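Long-range contacts in beta-hexosaminidase (Neisseria gonorrhoeae, PDB 6JTJ), which removes the terminal beta-1,4-linked N-acetylglucosamine from peptide-linked cell-wall fragments, probably as a step in peptidoglycan recycling: residues Ala103-Val111 with Gly117-Asn125; Thr164-Gly172 with Arg180-Val189. All blocks are in the same frame, centred on the assembly; numbering follows the deposited sequence.

Contact 1 (Ala103-Val111 with Gly117-Asn125). With NAG (2-acetamido-2-deoxy-beta-D-glucopyranose), chain I.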
# COMPACT_ATOMS: atom_id res chain seq x y z
N ALA C 103 -4.28 0.25 -21.38
CA ALA C 103 -3.63 1.05 -20.35
C ALA C 103 -2.71 0.24 -19.47
O ALA C 103 -2.74 -0.99 -19.47
CB ALA C 103 -4.68 1.75 -19.50
N VAL C 104 -1.85 0.96 -18.74
CA VAL C 104 -0.92 0.36 -17.78
C VAL C 104 -0.58 1.39 -16.69
O VAL C 104 -0.73 2.60 -16.89
CB VAL C 104 0.38 -0.10 -18.49
CG1 VAL C 104 1.22 1.09 -18.93
CG2 VAL C 104 1.19 -1.03 -17.60
N ASP C 105 -0.17 0.90 -15.53
CA ASP C 105 0.32 1.73 -14.44
C ASP C 105 1.83 1.94 -14.56
O ASP C 105 2.62 1.16 -14.01
CB ASP C 105 0.01 1.07 -13.08
CG ASP C 105 -1.49 0.96 -12.80
OD1 ASP C 105 -2.15 2.02 -12.77
OD2 ASP C 105 -1.99 -0.16 -12.57
N HIS C 106 2.23 2.98 -15.31
CA HIS C 106 3.61 3.47 -15.27
C HIS C 106 3.60 4.84 -14.63
O HIS C 106 3.32 5.84 -15.28
CB HIS C 106 4.25 3.55 -16.66
CG HIS C 106 4.94 2.29 -17.07
ND1 HIS C 106 6.01 2.27 -17.93
CD2 HIS C 106 4.71 1.00 -16.74
CE1 HIS C 106 6.43 1.03 -18.10
NE2 HIS C 106 5.64 0.24 -17.39
N GLU C 107 3.90 4.86 -13.33
CA GLU C 107 4.05 6.10 -12.59
C GLU C 107 5.52 6.45 -12.49
O GLU C 107 5.90 7.60 -12.68
CB GLU C 107 3.50 5.96 -11.18
CG GLU C 107 1.99 5.80 -11.11
CD GLU C 107 1.50 5.50 -9.70
OE1 GLU C 107 2.20 5.83 -8.72
OE2 GLU C 107 0.40 4.93 -9.58
N GLY C 108 6.32 5.45 -12.11
CA GLY C 108 7.69 5.67 -11.74
C GLY C 108 8.03 5.03 -10.40
O GLY C 108 7.16 4.76 -9.58
N GLY C 109 9.32 4.80 -10.18
CA GLY C 109 9.78 4.25 -8.91
C GLY C 109 9.19 2.88 -8.74
O GLY C 109 9.36 2.02 -9.61
N ARG C 110 8.47 2.67 -7.65
CA ARG C 110 7.96 1.32 -7.32
C ARG C 110 6.66 0.96 -8.01
O ARG C 110 6.13 -0.15 -7.80
CB ARG C 110 7.82 1.12 -5.81
CG ARG C 110 9.10 1.36 -5.04
CD ARG C 110 9.02 0.83 -3.63
NE ARG C 110 10.23 1.10 -2.87
CZ ARG C 110 10.47 2.23 -2.23
NH1 ARG C 110 9.62 3.26 -2.27
NH2 ARG C 110 11.60 2.36 -1.54
N VAL C 111 6.20 1.84 -8.89
CA VAL C 111 5.07 1.54 -9.74
C VAL C 111 5.46 1.71 -11.22
O VAL C 111 5.32 2.78 -11.81
CB VAL C 111 3.87 2.42 -9.41
CG1 VAL C 111 2.65 1.97 -10.19
CG2 VAL C 111 3.58 2.38 -7.92
N GLY C 117 14.08 -3.48 -20.96
CA GLY C 117 13.97 -2.80 -22.25
C GLY C 117 13.39 -1.41 -22.15
O GLY C 117 13.31 -0.70 -23.16
N PHE C 118 13.00 -0.98 -20.94
CA PHE C 118 12.46 0.36 -20.71
C PHE C 118 13.46 1.15 -19.90
O PHE C 118 14.22 0.58 -19.12
CB PHE C 118 11.12 0.27 -19.94
CG PHE C 118 9.95 -0.10 -20.80
CD1 PHE C 118 9.71 -1.42 -21.14
CD2 PHE C 118 9.07 0.88 -21.26
CE1 PHE C 118 8.64 -1.75 -21.96
CE2 PHE C 118 7.99 0.55 -22.07
CZ PHE C 118 7.78 -0.76 -22.42
N THR C 119 13.45 2.46 -20.04
CA THR C 119 14.15 3.32 -19.11
C THR C 119 13.50 3.17 -17.74
O THR C 119 12.27 3.18 -17.65
CB THR C 119 14.03 4.79 -19.51
OG1 THR C 119 14.51 4.93 -20.83
CG2 THR C 119 14.83 5.69 -18.59
N ARG C 120 14.32 3.01 -16.70
CA ARG C 120 13.81 2.96 -15.33
C ARG C 120 13.38 4.36 -14.91
O ARG C 120 14.15 5.30 -15.01
CB ARG C 120 14.87 2.41 -14.38
CG ARG C 120 14.32 2.01 -13.01
CD ARG C 120 13.52 0.72 -13.09
NE ARG C 120 13.09 0.28 -11.76
CZ ARG C 120 12.00 0.71 -11.12
NH1 ARG C 120 11.19 1.61 -11.67
NH2 ARG C 120 11.73 0.24 -9.90
N LEU C 121 12.15 4.49 -14.46
CA LEU C 121 11.58 5.80 -14.13
C LEU C 121 11.76 6.12 -12.65
O LEU C 121 11.63 5.22 -11.81
CB LEU C 121 10.10 5.82 -14.48
CG LEU C 121 9.75 5.56 -15.94
CD1 LEU C 121 8.29 5.20 -16.07
CD2 LEU C 121 10.08 6.76 -16.81
N PRO C 122 12.02 7.38 -12.33
CA PRO C 122 12.16 7.75 -10.95
C PRO C 122 10.81 7.86 -10.30
O PRO C 122 9.82 8.08 -11.00
CB PRO C 122 12.78 9.15 -11.03
CG PRO C 122 12.23 9.70 -12.31
CD PRO C 122 12.26 8.53 -13.23
N ALA C 123 10.78 7.73 -8.98
CA ALA C 123 9.57 8.02 -8.23
C ALA C 123 9.23 9.52 -8.37
O ALA C 123 10.13 10.34 -8.48
CB ALA C 123 9.77 7.66 -6.77
N MET C 124 7.95 9.85 -8.37
CA MET C 124 7.56 11.25 -8.54
C MET C 124 8.07 12.19 -7.46
O MET C 124 8.27 13.38 -7.72
CB MET C 124 6.04 11.38 -8.66
CG MET C 124 5.45 10.74 -9.90
SD MET C 124 6.09 11.44 -11.44
CE MET C 124 7.43 10.32 -11.82
N ASN C 125 8.33 11.70 -6.26
CA ASN C 125 8.85 12.60 -5.24
C ASN C 125 10.26 13.12 -5.57
O ASN C 125 10.66 14.14 -5.02
CB ASN C 125 8.82 11.98 -3.84
CG ASN C 125 9.95 11.03 -3.60
OD1 ASN C 125 10.33 10.24 -4.46
ND2 ASN C 125 10.50 11.10 -2.40
C1 NAG I . -5.39 0.89 -7.48
C2 NAG I . -4.20 1.83 -7.28
C3 NAG I . -4.09 2.79 -8.44
C4 NAG I . -4.10 2.05 -9.77
C5 NAG I . -5.37 1.22 -9.93
C6 NAG I . -5.30 0.33 -11.17
C7 NAG I . -3.37 2.87 -5.16
C8 NAG I . -2.07 2.23 -5.43
N2 NAG I . -4.31 2.62 -6.08
O1 NAG I . -5.22 -0.29 -6.72
O3 NAG I . -2.91 3.55 -8.29
O4 NAG I . -3.96 2.92 -10.86
O5 NAG I . -5.50 0.38 -8.80
O6 NAG I . -4.26 -0.63 -11.10
O7 NAG I . -3.54 3.55 -4.13
O HOH W 1 6.10 7.19 -8.53

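Contact 2 (Thr164-Gly172 with Arg180-Val189). With NAG (2-acetamido-2-deoxy-beta-D-glucopyranose), chain I.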
# COMPACT_ATOMS: atom_id res chain seq x y z
N THR C 164 -1.34 7.83 -14.78
CA THR C 164 -0.47 8.75 -14.10
C THR C 164 -0.88 10.15 -14.57
O THR C 164 -1.37 10.31 -15.70
CB THR C 164 1.00 8.40 -14.40
OG1 THR C 164 1.88 9.02 -13.46
CG2 THR C 164 1.39 8.79 -15.83
N PRO C 165 -0.69 11.17 -13.72
CA PRO C 165 0.01 11.20 -12.46
C PRO C 165 -0.83 11.10 -11.19
O PRO C 165 -2.01 11.47 -11.16
CB PRO C 165 0.62 12.58 -12.47
CG PRO C 165 -0.43 13.42 -13.11
CD PRO C 165 -1.02 12.54 -14.18
N VAL C 166 -0.14 10.67 -10.13
CA VAL C 166 -0.62 10.83 -8.77
C VAL C 166 -0.63 12.31 -8.39
O VAL C 166 0.38 12.99 -8.50
CB VAL C 166 0.29 10.04 -7.80
CG1 VAL C 166 -0.06 10.35 -6.35
CG2 VAL C 166 0.14 8.55 -8.07
N LEU C 167 -1.79 12.79 -7.95
CA LEU C 167 -2.00 14.16 -7.52
C LEU C 167 -2.23 14.26 -6.02
O LEU C 167 -2.47 15.34 -5.48
CB LEU C 167 -3.22 14.72 -8.25
CG LEU C 167 -3.15 14.75 -9.77
CD1 LEU C 167 -4.43 15.33 -10.37
CD2 LEU C 167 -1.96 15.55 -10.25
N ASP C 168 -2.15 13.12 -5.35
CA ASP C 168 -2.25 13.08 -3.90
C ASP C 168 -1.12 13.90 -3.28
O ASP C 168 0.00 13.92 -3.80
CB ASP C 168 -2.15 11.63 -3.41
CG ASP C 168 -3.22 10.73 -4.04
OD1 ASP C 168 -4.41 11.13 -4.06
OD2 ASP C 168 -2.86 9.60 -4.45
N LEU C 169 -1.42 14.56 -2.17
CA LEU C 169 -0.42 15.39 -1.49
C LEU C 169 0.30 14.56 -0.43
O LEU C 169 -0.30 13.73 0.24
CB LEU C 169 -1.09 16.57 -0.79
CG LEU C 169 -2.05 17.45 -1.59
CD1 LEU C 169 -2.53 18.63 -0.73
CD2 LEU C 169 -1.39 17.96 -2.86
N ASP C 170 1.59 14.79 -0.28
CA ASP C 170 2.35 14.11 0.72
C ASP C 170 2.18 14.76 2.09
O ASP C 170 2.99 15.57 2.49
CB ASP C 170 3.83 14.08 0.36
CG ASP C 170 4.64 13.25 1.38
OD1 ASP C 170 4.04 12.39 2.07
OD2 ASP C 170 5.85 13.42 1.47
N TRP C 171 1.12 14.38 2.79
CA TRP C 171 0.88 14.84 4.14
C TRP C 171 1.75 14.09 5.16
O TRP C 171 1.74 14.45 6.31
CB TRP C 171 -0.58 14.66 4.53
CG TRP C 171 -1.53 15.59 3.85
CD1 TRP C 171 -2.36 15.30 2.81
CD2 TRP C 171 -1.79 16.96 4.20
NE1 TRP C 171 -3.11 16.41 2.47
CE2 TRP C 171 -2.78 17.44 3.31
CE3 TRP C 171 -1.28 17.83 5.18
CZ2 TRP C 171 -3.27 18.76 3.37
CZ3 TRP C 171 -1.78 19.14 5.25
CH2 TRP C 171 -2.75 19.60 4.33
N GLY C 172 2.54 13.11 4.73
CA GLY C 172 3.37 12.33 5.65
C GLY C 172 2.55 11.30 6.45
O GLY C 172 3.01 10.79 7.47
N ARG C 180 5.21 8.11 -4.14
CA ARG C 180 4.47 8.26 -5.38
C ARG C 180 3.89 9.67 -5.54
O ARG C 180 3.48 10.04 -6.65
CB ARG C 180 3.36 7.26 -5.47
CG ARG C 180 3.85 5.81 -5.52
CD ARG C 180 2.75 4.87 -5.13
NE ARG C 180 1.69 4.87 -6.12
CZ ARG C 180 0.47 4.38 -5.93
NH1 ARG C 180 0.15 3.88 -4.75
NH2 ARG C 180 -0.42 4.40 -6.91
N SER C 181 3.84 10.42 -4.44
CA SER C 181 3.38 11.80 -4.48
C SER C 181 4.55 12.74 -4.81
O SER C 181 5.68 12.53 -4.35
CB SER C 181 2.78 12.18 -3.13
OG SER C 181 2.62 13.56 -3.00
N PHE C 182 4.27 13.76 -5.63
CA PHE C 182 5.29 14.73 -6.01
C PHE C 182 5.83 15.49 -4.81
O PHE C 182 7.03 15.69 -4.71
CB PHE C 182 4.72 15.80 -6.95
CG PHE C 182 4.49 15.34 -8.36
CD1 PHE C 182 5.55 15.15 -9.24
CD2 PHE C 182 3.21 15.13 -8.84
CE1 PHE C 182 5.34 14.76 -10.54
CE2 PHE C 182 3.00 14.75 -10.14
CZ PHE C 182 4.06 14.55 -11.00
N HIS C 183 4.95 15.90 -3.90
CA HIS C 183 5.27 16.93 -2.93
C HIS C 183 4.13 17.11 -1.92
O HIS C 183 3.00 16.69 -2.16
CB HIS C 183 5.52 18.25 -3.70
CG HIS C 183 6.40 19.22 -2.99
ND1 HIS C 183 5.91 20.14 -2.08
CD2 HIS C 183 7.73 19.46 -3.09
CE1 HIS C 183 6.91 20.88 -1.63
NE2 HIS C 183 8.02 20.49 -2.22
N ARG C 184 4.43 17.74 -0.79
CA ARG C 184 3.41 18.10 0.21
C ARG C 184 2.50 19.24 -0.25
O ARG C 184 1.33 19.29 0.09
CB ARG C 184 4.11 18.53 1.50
CG ARG C 184 3.17 18.90 2.63
CD ARG C 184 3.91 19.49 3.83
NE ARG C 184 2.97 19.77 4.93
CZ ARG C 184 2.56 18.88 5.85
NH1 ARG C 184 3.01 17.62 5.85
NH2 ARG C 184 1.70 19.26 6.80
N ASN C 185 3.04 20.13 -1.06
CA ASN C 185 2.45 21.44 -1.30
C ASN C 185 1.58 21.38 -2.54
O ASN C 185 2.08 21.05 -3.61
CB ASN C 185 3.56 22.50 -1.48
CG ASN C 185 3.01 23.92 -1.56
OD1 ASN C 185 2.17 24.24 -2.40
ND2 ASN C 185 3.46 24.77 -0.68
N PRO C 186 0.31 21.72 -2.42
CA PRO C 186 -0.60 21.64 -3.59
C PRO C 186 -0.14 22.41 -4.83
O PRO C 186 -0.30 21.92 -5.94
CB PRO C 186 -1.92 22.20 -3.05
CG PRO C 186 -1.63 22.80 -1.72
CD PRO C 186 -0.41 22.10 -1.18
N GLU C 187 0.52 23.55 -4.65
CA GLU C 187 1.06 24.30 -5.80
C GLU C 187 2.17 23.55 -6.51
O GLU C 187 2.23 23.50 -7.73
CB GLU C 187 1.57 25.69 -5.38
CG GLU C 187 1.92 26.56 -6.63
CD GLU C 187 0.73 26.90 -7.54
OE1 GLU C 187 -0.45 26.88 -7.10
OE2 GLU C 187 0.98 27.21 -8.73
N ALA C 188 3.08 22.97 -5.74
CA ALA C 188 4.14 22.17 -6.34
C ALA C 188 3.55 20.95 -7.08
O ALA C 188 3.96 20.62 -8.19
CB ALA C 188 5.13 21.71 -5.27
N VAL C 189 2.58 20.30 -6.44
CA VAL C 189 1.98 19.11 -7.06
C VAL C 189 1.33 19.48 -8.39
O VAL C 189 1.57 18.85 -9.41
CB VAL C 189 0.97 18.43 -6.12
CG1 VAL C 189 0.19 17.33 -6.86
CG2 VAL C 189 1.69 17.84 -4.91
C1 NAG I . -5.39 0.89 -7.48
C2 NAG I . -4.20 1.83 -7.28
C3 NAG I . -4.09 2.79 -8.44
C4 NAG I . -4.10 2.05 -9.77
C5 NAG I . -5.37 1.22 -9.93
C6 NAG I . -5.30 0.33 -11.17
C7 NAG I . -3.37 2.87 -5.16
C8 NAG I . -2.07 2.23 -5.43
N2 NAG I . -4.31 2.62 -6.08
O1 NAG I . -5.22 -0.29 -6.72
O3 NAG I . -2.91 3.55 -8.29
O4 NAG I . -3.96 2.92 -10.86
O5 NAG I . -5.50 0.38 -8.80
O6 NAG I . -4.26 -0.63 -11.10
O7 NAG I . -3.54 3.55 -4.13
O HOH W 2 1.37 14.17 -6.18

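Contact 1 (Ala103-Val111 with Gly117-Asn125)
Gly109 is gripped through its backbone by two residues of the 117-125 segment. Its N donates to Leu121 O at 2.9 Å, meeting that oxygen from above the carbonyl plane, while its own carbonyl receives the guanidinium of Arg120 end-on. NH1 lies 2.8 Å from Gly109 O, in the carbonyl plane and on a lone pair; NH2, at 3.0 Å from the same Gly109 O, stands above that plane. The oxygen itself lies almost in the guanidinium plane (3° out of it). The bend at chi2 of Arg120 (74°) turns its chain back to reach this turn, and NH1 has a second acceptor in Gln112 OE1. Water 1 adds a bridge, donating to Gly108 O and accepting from Met124 N.

The turn so held closes a tight hairpin: Gly108-Val111 is a type II' beta turn, and Glu107 N and Gly108 N both donate to Val111 O from opposite faces of its plane, a classic beta bulge. The hairpin ends strand 101-108 in the family 3 N-terminal domain, near the sugar, where Asp105 OD1 and OD2 accept from O4 and O6 of the bound N-acetylglucosamine. Glu107 turns its carboxylate to Lys210.

Packing is close around the glycines. Gly108 CA makes a CA-H...O contact of 3.3 Å with Pro122 O and lies against Leu121 CB. The bent chain of Met124 brings CE to 3.2 Å from Glu107 O.

Further back, an aromatic pair joins the segments. His106 presents its edge, through CE1, to one face of Phe118 in a T-shaped stack, centroids 5.6 Å apart and planes at 74°. Leu121 CD1 approaches His106 obliquely, and His106 NE2 bonds to Phe114 N.

Contact 2 (Thr164-Gly172 with Arg180-Val189)
The backbones of 164-172 and 180-189, mostly irregular here, come closest at Asp170 and Arg184 (CA atoms 4.2 Å apart), beside a nearly straight bond from Asp170 N to His183 O (3.0 Å, 176° at the hydrogen). Ser181 OG, placed anti to its own N (chi1 166°), donates to Asp168 O at 2.8 Å. Water 2 gives its hydrogens to Val166 O and Asp168 O and accepts from Phe182 N, so Asp168 O receives both the serine and the water.

Leu169 turns CD2 onto Val189 CG2 (3.7 Å) and CD1 toward Pro186 CD, so that it packs against the first turn of the helix whose N-cap is Asn185. Pro165 CB meets the edge of the Phe182 ring. The extended chain of Arg184 brings one face of its guanidinium against Trp171 CE3, with the planes 76° apart, so the groups cross rather than stack, while Trp171 NE1 bonds to Asp240. Asp170 OD1 closes an Asx turn with Gly172 N, and its carboxylate pairs with Arg110 of the second subunit. Arg180, held by Glu107, makes a weak bond from NH2 to O3 of the N-acetylglucosamine.

The contact thus seats the N-terminal end of helix 186-202 against the loop following strand 161-162, with helix 124-134 beside Phe182 and helix 242-249 against Pro165, Leu167 and Val189.

From the N terminus, the chain runs along strand 101-108, turns through the hairpin and passes five residues before contact 1 closes that short loop with 117-125, at the start of helix 124-134. Strand 161-162 then leads into contact 2, which closes a seven-residue loop at helix 186-202. The loops follow in series, neither nesting nor crossing, yet the contacts meet: Glu107 OE1 and Arg180 NE form a salt bridge, and Met124 SD packs on Phe182 CE1. Together they tie strand 101-108, and the loop after its parallel neighbour 161-162, to the starts of helices 124-134 and 186-202. Both reach the bound sugar, which Asp221 O of the second subunit also bonds.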